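Amino acid adenylation domain-containing protein (Bacillus stratosphericus LAMA 585, PDB 6ULY) probably activates a branched-chain alpha-keto acid with ATP as its keto acyl adenylate, the selection step of one module in nonribosomal depsipeptide synthesis. Local coordinates at residues A[150-153]-A[154-157]; A[249-252]-A[253-257]; A[363-366]-A[367-370]. All blocks are in the same frame, centred on the assembly; numbering follows the deposited sequence.

Interaction 1: residues A[150-153]-A[154-157]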
ATOM      1  N   VAL A 150     -22.307  -6.323 -19.843  1.00 50.13           N
ATOM      2  CA  VAL A 150     -21.735  -7.661 -19.899  1.00 49.44           C
ATOM      3  C   VAL A 150     -22.156  -8.329 -21.202  1.00 52.34           C
ATOM      4  O   VAL A 150     -23.216  -8.032 -21.763  1.00 53.15           O
ATOM      5  CB  VAL A 150     -22.170  -8.517 -18.689  1.00 49.84           C
ATOM      6  CG1 VAL A 150     -21.280  -9.746 -18.556  1.00 48.27           C
ATOM      7  CG2 VAL A 150     -22.150  -7.685 -17.412  1.00 54.09           C
ATOM      8  N   ALA A 151     -21.312  -9.240 -21.682  1.00 52.55           N
ATOM      9  CA  ALA A 151     -21.597  -9.984 -22.898  1.00 50.57           C
ATOM     10  C   ALA A 151     -20.786 -11.270 -22.877  1.00 50.74           C
ATOM     11  O   ALA A 151     -19.612 -11.260 -22.502  1.00 50.91           O
ATOM     12  CB  ALA A 151     -21.270  -9.161 -24.148  1.00 57.27           C
ATOM     13  N   ALA A 152     -21.422 -12.370 -23.270  1.00 49.01           N
ATOM     14  CA  ALA A 152     -20.765 -13.665 -23.311  1.00 50.50           C
ATOM     15  C   ALA A 152     -20.102 -13.878 -24.666  1.00 47.71           C
ATOM     16  O   ALA A 152     -20.535 -13.336 -25.686  1.00 48.61           O
ATOM     17  CB  ALA A 152     -21.764 -14.790 -23.039  1.00 49.12           C
ATOM     18  N   VAL A 153     -19.046 -14.691 -24.661  1.00 42.68           N
ATOM     19  CA  VAL A 153     -18.261 -14.932 -25.867  1.00 46.89           C
ATOM     20  C   VAL A 153     -18.870 -16.039 -26.724  1.00 50.49           C
ATOM     21  O   VAL A 153     -18.931 -15.911 -27.950  1.00 50.44           O
ATOM     22  CB  VAL A 153     -16.808 -15.255 -25.474  1.00 47.31           C
ATOM     23  CG1 VAL A 153     -16.074 -15.923 -26.624  1.00 52.10           C
ATOM     24  CG2 VAL A 153     -16.084 -13.989 -25.043  1.00 50.38           C
ATOM     25  N   GLU A 154     -19.306 -17.142 -26.113  1.00 46.81           N
ATOM     26  CA  GLU A 154     -19.849 -18.262 -26.883  1.00 55.50           C
ATOM     27  C   GLU A 154     -20.923 -17.832 -27.874  1.00 49.33           C
ATOM     28  O   GLU A 154     -20.834 -18.216 -29.049  1.00 50.26           O
ATOM     29  CB  GLU A 154     -20.389 -19.337 -25.930  1.00 46.57           C
ATOM     30  CG  GLU A 154     -19.316 -20.071 -25.133  1.00 50.35           C
ATOM     31  CD  GLU A 154     -18.995 -19.389 -23.808  1.00 53.76           C
ATOM     32  OE1 GLU A 154     -19.309 -18.192 -23.660  1.00 48.05           O
ATOM     33  OE2 GLU A 154     -18.436 -20.059 -22.912  1.00 52.59           O
ATOM     34  N   PRO A 155     -21.929 -17.044 -27.495  1.00 51.66           N
ATOM     35  CA  PRO A 155     -22.881 -16.543 -28.499  1.00 57.14           C
ATOM     36  C   PRO A 155     -22.219 -15.889 -29.704  1.00 61.36           C
ATOM     37  O   PRO A 155     -22.751 -15.981 -30.818  1.00 62.32           O
ATOM     38  CB  PRO A 155     -23.716 -15.528 -27.706  1.00 63.23           C
ATOM     39  CG  PRO A 155     -23.607 -15.965 -26.288  1.00 61.75           C
ATOM     40  CD  PRO A 155     -22.232 -16.542 -26.143  1.00 53.82           C
ATOM     41  N   MET A 156     -21.075 -15.225 -29.513  1.00 60.46           N
ATOM     42  CA  MET A 156     -20.410 -14.562 -30.631  1.00 57.65           C
ATOM     43  C   MET A 156     -19.759 -15.562 -31.574  1.00 55.80           C
ATOM     44  O   MET A 156     -19.577 -15.259 -32.759  1.00 54.23           O
ATOM     45  CB  MET A 156     -19.363 -13.576 -30.110  1.00 53.80           C
ATOM     46  CG  MET A 156     -19.918 -12.519 -29.175  1.00 53.98           C
ATOM     47  SD  MET A 156     -18.667 -11.410 -28.488  1.00 53.78           S
ATOM     48  CE  MET A 156     -19.657 -10.442 -27.357  1.00 49.32           C
ATOM     49  N   LEU A 157     -19.406 -16.752 -31.078  1.00 56.01           N
ATOM     50  CA  LEU A 157     -18.764 -17.749 -31.924  1.00 58.63           C
ATOM     51  C   LEU A 157     -19.656 -18.210 -33.066  1.00 58.09           C
ATOM     52  O   LEU A 157     -19.161 -18.869 -33.987  1.00 58.67           O
ATOM     53  CB  LEU A 157     -18.341 -18.963 -31.092  1.00 58.86           C
ATOM     54  CG  LEU A 157     -16.968 -18.910 -30.419  1.00 62.17           C
ATOM     55  CD1 LEU A 157     -16.701 -20.204 -29.668  1.00 59.23           C
ATOM     56  CD2 LEU A 157     -15.861 -18.656 -31.435  1.00 63.28           C
TER
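Met156 reaches back over the end of strand 150-152, and each atom of its side chain meets that strand or the turn that follows it. CB lies 3.2 Å from Val153 O. CG, which stands opposite the carbonyl carbon about the first torsion (chi1 -57°), comes 3.6 Å from Ala152 O. From there the chain is extended, and SD passes 3.9 Å from the same Ala152 O. The terminal CE is 3.5 Å from that oxygen and 3.8 Å from Ala151 CB, a methyl-to-methyl contact. An unbranched, flexible thioether suits this run along the backbone, and Leu63 and Leu127 also touch it. On the next residue of the strand, Ala152 CB rests 3.6 Å from Pro155 CD; a small methyl lets the proline ring come close.

Strand 150-152 edges a mixed sheet, parallel to strand 125-128, and the chain leaves it with helical torsions through residues 154-157. Val153 O accepts two weak, bent bonds, from Met156 N at 2.7 Å and from Leu157 N at 3.3 Å; Leu157 N is shared with Glu154 O, its shorter acceptor. Pro155, lacking an N-H, fits the start of a helical turn. Glu154 OE1 accepts a hydrogen bond from Asp130 N.

With only weak backbone bonds converging on Val153 O, the turn relies on packing of Met156 and Pro155 against the strand's alanines as much as on hydrogen bonding.

Interaction 2: residues A[249-252]-A[253-257]. With SO4 (sulfate ion), chain N; SO4 (sulfate ion), chain O.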
ATOM      1  N   PHE A 249      -6.308 -28.695 -11.732  1.00 48.33           N
ATOM      2  CA  PHE A 249      -5.024 -29.100 -11.172  1.00 45.57           C
ATOM      3  C   PHE A 249      -5.050 -29.076  -9.648  1.00 42.39           C
ATOM      4  O   PHE A 249      -4.665 -30.055  -8.998  1.00 46.27           O
ATOM      5  CB  PHE A 249      -3.887 -28.215 -11.677  1.00 43.82           C
ATOM      6  CG  PHE A 249      -2.628 -28.379 -10.880  1.00 39.18           C
ATOM      7  CD1 PHE A 249      -1.769 -29.435 -11.130  1.00 36.12           C
ATOM      8  CD2 PHE A 249      -2.329 -27.506  -9.847  1.00 37.76           C
ATOM      9  CE1 PHE A 249      -0.619 -29.602 -10.379  1.00 42.52           C
ATOM     10  CE2 PHE A 249      -1.185 -27.670  -9.090  1.00 36.01           C
ATOM     11  CZ  PHE A 249      -0.329 -28.716  -9.355  1.00 37.55           C
ATOM     12  N   ILE A 250      -5.460 -27.952  -9.052  1.00 47.72           N
ATOM     13  CA  ILE A 250      -5.408 -27.865  -7.594  1.00 54.05           C
ATOM     14  C   ILE A 250      -6.370 -28.870  -6.970  1.00 48.37           C
ATOM     15  O   ILE A 250      -6.158 -29.320  -5.838  1.00 51.38           O
ATOM     16  CB  ILE A 250      -5.689 -26.428  -7.103  1.00 59.50           C
ATOM     17  CG1 ILE A 250      -7.080 -25.955  -7.523  1.00 64.05           C
ATOM     18  CG2 ILE A 250      -4.621 -25.461  -7.610  1.00 52.99           C
ATOM     19  CD1 ILE A 250      -8.109 -26.049  -6.408  1.00 76.74           C
ATOM     20  N   ALA A 251      -7.424 -29.254  -7.693  1.00 51.18           N
ATOM     21  CA  ALA A 251      -8.314 -30.299  -7.196  1.00 55.75           C
ATOM     22  C   ALA A 251      -7.620 -31.657  -7.185  1.00 54.70           C
ATOM     23  O   ALA A 251      -7.740 -32.411  -6.214  1.00 57.74           O
ATOM     24  CB  ALA A 251      -9.586 -30.351  -8.043  1.00 52.45           C
ATOM     25  N   GLN A 252      -6.889 -31.984  -8.250  1.00 52.09           N
ATOM     26  CA  GLN A 252      -6.170 -33.256  -8.358  1.00 55.59           C
ATOM     27  C   GLN A 252      -4.807 -32.983  -8.978  1.00 51.60           C
ATOM     28  O   GLN A 252      -4.615 -33.128 -10.192  1.00 48.11           O
ATOM     29  CB  GLN A 252      -6.957 -34.269  -9.197  1.00 55.91           C
ATOM     30  CG  GLN A 252      -8.418 -34.443  -8.794  1.00 69.96           C
ATOM     31  CD  GLN A 252      -8.585 -35.215  -7.497  1.00 78.45           C
ATOM     32  OE1 GLN A 252      -7.746 -36.044  -7.142  1.00 74.70           O
ATOM     33  NE2 GLN A 252      -9.675 -34.943  -6.783  1.00 73.12           N
ATOM     34  N   PRO A 253      -3.827 -32.583  -8.166  1.00 50.88           N
ATOM     35  CA  PRO A 253      -2.513 -32.222  -8.728  1.00 46.92           C
ATOM     36  C   PRO A 253      -1.905 -33.287  -9.628  1.00 48.42           C
ATOM     37  O   PRO A 253      -1.199 -32.942 -10.586  1.00 41.75           O
ATOM     38  CB  PRO A 253      -1.657 -31.990  -7.475  1.00 50.05           C
ATOM     39  CG  PRO A 253      -2.637 -31.573  -6.426  1.00 47.26           C
ATOM     40  CD  PRO A 253      -3.891 -32.353  -6.711  1.00 53.47           C
ATOM     41  N   LEU A 254      -2.152 -34.569  -9.360  1.00 51.86           N
ATOM     42  CA  LEU A 254      -1.570 -35.616 -10.195  1.00 48.46           C
ATOM     43  C   LEU A 254      -2.060 -35.551 -11.634  1.00 45.54           C
ATOM     44  O   LEU A 254      -1.452 -36.182 -12.506  1.00 45.84           O
ATOM     45  CB  LEU A 254      -1.871 -36.993  -9.608  1.00 48.17           C
ATOM     46  CG  LEU A 254      -1.087 -37.361  -8.345  1.00 55.54           C
ATOM     47  CD1 LEU A 254      -1.463 -38.762  -7.887  1.00 53.39           C
ATOM     48  CD2 LEU A 254       0.419 -37.251  -8.562  1.00 55.39           C
ATOM     49  N   ARG A 255      -3.133 -34.807 -11.907  1.00 43.56           N
ATOM     50  CA  ARG A 255      -3.539 -34.585 -13.289  1.00 41.19           C
ATOM     51  C   ARG A 255      -2.422 -33.960 -14.110  1.00 47.18           C
ATOM     52  O   ARG A 255      -2.330 -34.207 -15.317  1.00 49.06           O
ATOM     53  CB  ARG A 255      -4.778 -33.699 -13.332  1.00 46.86           C
ATOM     54  CG  ARG A 255      -6.037 -34.448 -13.008  1.00 48.89           C
ATOM     55  CD  ARG A 255      -7.220 -33.529 -12.832  1.00 55.46           C
ATOM     56  NE  ARG A 255      -8.407 -34.306 -12.511  1.00 62.75           N
ATOM     57  CZ  ARG A 255      -9.529 -33.802 -12.014  1.00 70.64           C
ATOM     58  NH1 ARG A 255      -9.630 -32.504 -11.763  1.00 68.56           N
ATOM     59  NH2 ARG A 255     -10.551 -34.610 -11.762  1.00 82.65           N
ATOM     60  N   TRP A 256      -1.582 -33.132 -13.488  1.00 48.17           N
ATOM     61  CA  TRP A 256      -0.410 -32.615 -14.183  1.00 47.62           C
ATOM     62  C   TRP A 256       0.368 -33.755 -14.825  1.00 46.55           C
ATOM     63  O   TRP A 256       0.720 -33.700 -16.010  1.00 44.21           O
ATOM     64  CB  TRP A 256       0.476 -31.839 -13.205  1.00 42.41           C
ATOM     65  CG  TRP A 256       1.388 -30.821 -13.829  1.00 46.22           C
ATOM     66  CD1 TRP A 256       1.395 -30.399 -15.130  1.00 42.07           C
ATOM     67  CD2 TRP A 256       2.428 -30.089 -13.166  1.00 46.39           C
ATOM     68  NE1 TRP A 256       2.376 -29.455 -15.315  1.00 44.88           N
ATOM     69  CE2 TRP A 256       3.024 -29.246 -14.125  1.00 44.81           C
ATOM     70  CE3 TRP A 256       2.916 -30.070 -11.855  1.00 44.43           C
ATOM     71  CZ2 TRP A 256       4.080 -28.391 -13.814  1.00 41.91           C
ATOM     72  CZ3 TRP A 256       3.965 -29.222 -11.548  1.00 44.97           C
ATOM     73  CH2 TRP A 256       4.535 -28.392 -12.524  1.00 43.07           C
ATOM     74  N   LEU A 257       0.640 -34.808 -14.053  1.00 43.30           N
ATOM     75  CA  LEU A 257       1.343 -35.960 -14.605  1.00 50.76           C
ATOM     76  C   LEU A 257       0.556 -36.579 -15.755  1.00 46.55           C
ATOM     77  O   LEU A 257       1.097 -36.790 -16.847  1.00 42.56           O
ATOM     78  CB  LEU A 257       1.605 -36.989 -13.506  1.00 50.16           C
ATOM     79  CG  LEU A 257       2.424 -36.490 -12.312  1.00 47.27           C
ATOM     80  CD1 LEU A 257       2.823 -37.657 -11.418  1.00 48.88           C
ATOM     81  CD2 LEU A 257       3.654 -35.719 -12.762  1.00 50.93           C
TER
HETATM   82  S   SO4 N 712     -12.873 -32.588  -9.847  1.00 99.48           S
HETATM   83  O1  SO4 N 712     -11.745 -31.780 -10.216  1.00 82.18           O
HETATM   84  O2  SO4 N 712     -13.868 -31.761  -9.221  1.00 86.79           O
HETATM   85  O3  SO4 N 712     -13.429 -33.197 -11.024  1.00101.11           O
HETATM   86  O4  SO4 N 712     -12.453 -33.611  -8.929  1.00 92.59           O
HETATM   87  S   SO4 O 713     -11.572 -36.981 -14.629  1.00 96.57           S
HETATM   88  O1  SO4 O 713     -10.521 -36.116 -15.085  1.00 86.38           O
HETATM   89  O2  SO4 O 713     -11.329 -37.350 -13.264  1.00 95.40           O
HETATM   90  O3  SO4 O 713     -12.831 -36.297 -14.724  1.00 95.91           O
HETATM   91  O4  SO4 O 713     -11.606 -38.160 -15.444  1.00110.83           O
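Arg255 NH1 gives its shortest bond, 2.7 Å with an N-H...O angle of 159°, to O1 of one sulfate ion, and it also bonds the backbone oxygen of Asp248. The other terminal nitrogen, NH2, serves both sulfates: a weak bond to O3 of the first ion and one of 3.2 Å to O2 of the second. The first ion sits at the edge of the guanidinium, with its sulfur in the plane. Both sulfates were probably supplied by the crystallisation solution. The cationic group reaches them because Arg255 is extended from CG to NE.

One face of the guanidinium carries Gln252 CG, 3.5 Å from CZ and above the centre of the plane. The first torsion of Gln252, with CG opposite the carbonyl carbon, sets CG there; a bend at chi2 then swings the amide off, its plane inclined 59° to that of the guanidinium.

These residues form the link between helix 246-251 and helix 255-262. Gln252 is the first to leave helical torsions, and a type I beta turn runs from it to Arg255, closed by Arg255 N to Gln252 O at 2.8 Å. Pro253 suits the second position of this turn, where its ring fixes phi near the required value.

On the buried side, Pro253 CA points toward the Phe249 ring in an off-centre CH-pi contact, 4.1 Å from the centroid. Trp256 CB meets the ring's edge, 3.8 Å from CE1 of Phe249, and the two aromatic planes stand at 86° to each other in an oblique pairing. Trp218 stacks on Phe249 and meets Trp256 edge-to-face, while Trp256 NE1 is hydrogen-bonded to Thr268 OG1, a polar anchor for an otherwise apolar side chain.

Interaction 3: residues A[363-366]-A[367-370]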
ATOM      1  N   LEU A 363      25.262 -12.624   5.088  1.00 68.47           N
ATOM      2  CA  LEU A 363      24.165 -12.154   4.250  1.00 68.95           C
ATOM      3  C   LEU A 363      24.195 -10.641   4.064  1.00 73.38           C
ATOM      4  O   LEU A 363      23.774 -10.138   3.015  1.00 67.32           O
ATOM      5  CB  LEU A 363      22.831 -12.592   4.850  1.00 74.50           C
ATOM      6  CG  LEU A 363      22.529 -14.089   4.725  1.00 79.72           C
ATOM      7  CD1 LEU A 363      21.244 -14.447   5.449  1.00106.64           C
ATOM      8  CD2 LEU A 363      22.450 -14.493   3.263  1.00 65.31           C
ATOM      9  N   THR A 364      24.686  -9.902   5.057  1.00 68.57           N
ATOM     10  CA  THR A 364      24.728  -8.447   4.994  1.00 82.48           C
ATOM     11  C   THR A 364      26.018  -7.912   4.385  1.00 75.08           C
ATOM     12  O   THR A 364      26.181  -6.691   4.295  1.00 76.50           O
ATOM     13  CB  THR A 364      24.553  -7.854   6.397  1.00 84.91           C
ATOM     14  OG1 THR A 364      25.559  -8.385   7.268  1.00 80.24           O
ATOM     15  CG2 THR A 364      23.179  -8.190   6.951  1.00 82.57           C
ATOM     16  N   GLU A 365      26.929  -8.785   3.969  1.00 70.35           N
ATOM     17  CA  GLU A 365      28.214  -8.366   3.423  1.00 70.81           C
ATOM     18  C   GLU A 365      28.470  -9.146   2.136  1.00 68.93           C
ATOM     19  O   GLU A 365      27.554  -9.665   1.484  1.00 65.92           O
ATOM     20  CB  GLU A 365      29.332  -8.587   4.451  1.00 84.32           C
ATOM     21  CG  GLU A 365      29.075  -7.973   5.819  1.00 98.30           C
ATOM     22  CD  GLU A 365      30.158  -8.323   6.824  1.00126.44           C
ATOM     23  OE1 GLU A 365      30.786  -9.393   6.676  1.00116.16           O
ATOM     24  OE2 GLU A 365      30.387  -7.525   7.759  1.00151.77           O
ATOM     25  N   GLN A 366      29.737  -9.229   1.745  1.00 73.73           N
ATOM     26  CA  GLN A 366      30.119 -10.134   0.672  1.00 67.89           C
ATOM     27  C   GLN A 366      29.754 -11.558   1.071  1.00 69.72           C
ATOM     28  O   GLN A 366      30.210 -12.059   2.104  1.00 70.33           O
ATOM     29  CB  GLN A 366      31.616 -10.016   0.388  1.00 62.27           C
ATOM     30  CG  GLN A 366      32.100 -10.902  -0.745  1.00 66.37           C
ATOM     31  CD  GLN A 366      33.574 -10.716  -1.037  1.00 66.21           C
ATOM     32  OE1 GLN A 366      34.343 -11.677  -1.044  1.00 69.93           O
ATOM     33  NE2 GLN A 366      33.977  -9.475  -1.287  1.00 71.71           N
ATOM     34  N   LEU A 367      28.910 -12.201   0.267  1.00 63.87           N
ATOM     35  CA  LEU A 367      28.445 -13.541   0.595  1.00 68.24           C
ATOM     36  C   LEU A 367      29.616 -14.515   0.633  1.00 67.21           C
ATOM     37  O   LEU A 367      30.453 -14.540  -0.274  1.00 65.40           O
ATOM     38  CB  LEU A 367      27.403 -13.999  -0.426  1.00 67.18           C
ATOM     39  CG  LEU A 367      26.106 -13.189  -0.438  1.00 59.89           C
ATOM     40  CD1 LEU A 367      25.264 -13.554  -1.645  1.00 58.73           C
ATOM     41  CD2 LEU A 367      25.329 -13.412   0.850  1.00 65.32           C
ATOM     42  N   ARG A 368      29.671 -15.319   1.692  1.00 68.05           N
ATOM     43  CA  ARG A 368      30.758 -16.269   1.892  1.00 70.24           C
ATOM     44  C   ARG A 368      30.239 -17.683   1.671  1.00 65.42           C
ATOM     45  O   ARG A 368      29.423 -18.168   2.472  1.00 68.56           O
ATOM     46  CB  ARG A 368      31.345 -16.122   3.297  1.00 73.88           C
ATOM     47  CG  ARG A 368      32.177 -14.853   3.473  1.00 85.61           C
ATOM     48  CD  ARG A 368      32.414 -14.509   4.935  1.00105.21           C
ATOM     49  NE  ARG A 368      33.275 -13.336   5.079  1.00137.27           N
ATOM     50  CZ  ARG A 368      33.520 -12.715   6.231  1.00140.56           C
ATOM     51  NH1 ARG A 368      32.966 -13.146   7.356  1.00138.33           N
ATOM     52  NH2 ARG A 368      34.318 -11.657   6.255  1.00130.33           N
ATOM     53  N   PRO A 369      30.652 -18.375   0.608  1.00 68.67           N
ATOM     54  CA  PRO A 369      30.122 -19.719   0.363  1.00 70.52           C
ATOM     55  C   PRO A 369      30.393 -20.653   1.532  1.00 68.82           C
ATOM     56  O   PRO A 369      31.322 -20.460   2.316  1.00 69.87           O
ATOM     57  CB  PRO A 369      30.864 -20.173  -0.899  1.00 65.77           C
ATOM     58  CG  PRO A 369      31.259 -18.908  -1.580  1.00 61.25           C
ATOM     59  CD  PRO A 369      31.541 -17.928  -0.481  1.00 67.43           C
ATOM     60  N   ALA A 370      29.551 -21.676   1.641  1.00 72.77           N
ATOM     61  CA  ALA A 370      29.706 -22.691   2.671  1.00 74.09           C
ATOM     62  C   ALA A 370      29.025 -23.964   2.196  1.00 72.36           C
ATOM     63  O   ALA A 370      28.230 -23.951   1.254  1.00 74.53           O
ATOM     64  CB  ALA A 370      29.119 -22.232   4.010  1.00 73.61           C
TER
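Leu367 opens the second half of this loop by folding back on Leu363: its CD2 lies 3.8 Å from Leu363 CA and 3.9 Å from Leu363 CD2, so one methyl meets both the backbone and a branch of the earlier leucine. About the first torsion, CG of Leu367 stands opposite the carbonyl carbon (chi1 -65°), and CD2 is the branch that faces Leu363. The two side chains run obliquely to each other. Ile407 touches both, and Phe358 of strand 355-359 also borders Leu367, which makes a branched aliphatic residue apt at this buried position. The backbone of Leu367 is tied to Asp405 by hydrogen bonding.

Next comes Arg368, whose side chain lies at the surface. Its CG is 3.7 Å from Gln366 O, and the chain is extended from there to NE, carrying the guanidinium toward Glu365. That carboxylate approaches over one face of the guanidinium, offset toward the rim, with Glu365 OE1 4.2 Å from Arg368 NH2. Because the oxygen stands well out of the plane, no N-H is aimed at it, and the pair falls beyond a salt bridge. The backbone of Arg368 is held separately: N bonds Ser362 OG, and the main chain pairs with Glu359.

Farther on, the backbone of Ala370 is hydrogen-bonded with Thr357. Together with the pairing of Arg368 and Glu359, this lays the loop along strand 355-359 before strand 377-381 begins.

Between the two halves of this loop the apolar contact is the leucine pair, and the outer partners do the anchoring; the opposite charges of Glu365 and Arg368 would add at most a loose attraction, probably weakened further by solvent.

The three interactions are separate local contacts, met in series along the chain, all in its AMP-binding part. Interactions 1 and 2 have centres 29 Å apart and nearest atoms about 19 Å apart. Interaction 3 lies far from interaction 1, on the opposite side of the chain's centre, with centres 57 Å apart; from interaction 2 its centre is 39 Å away. Interaction 2 lies between two helices beside the nine-stranded sheet, with the Trp256 side chain about 13 Å from the bound keto acyl adenylate, and interaction 1 edges the seven-stranded sheet. At interaction 3, Leu363 and Thr364 touch Tyr471 of helix 470-477.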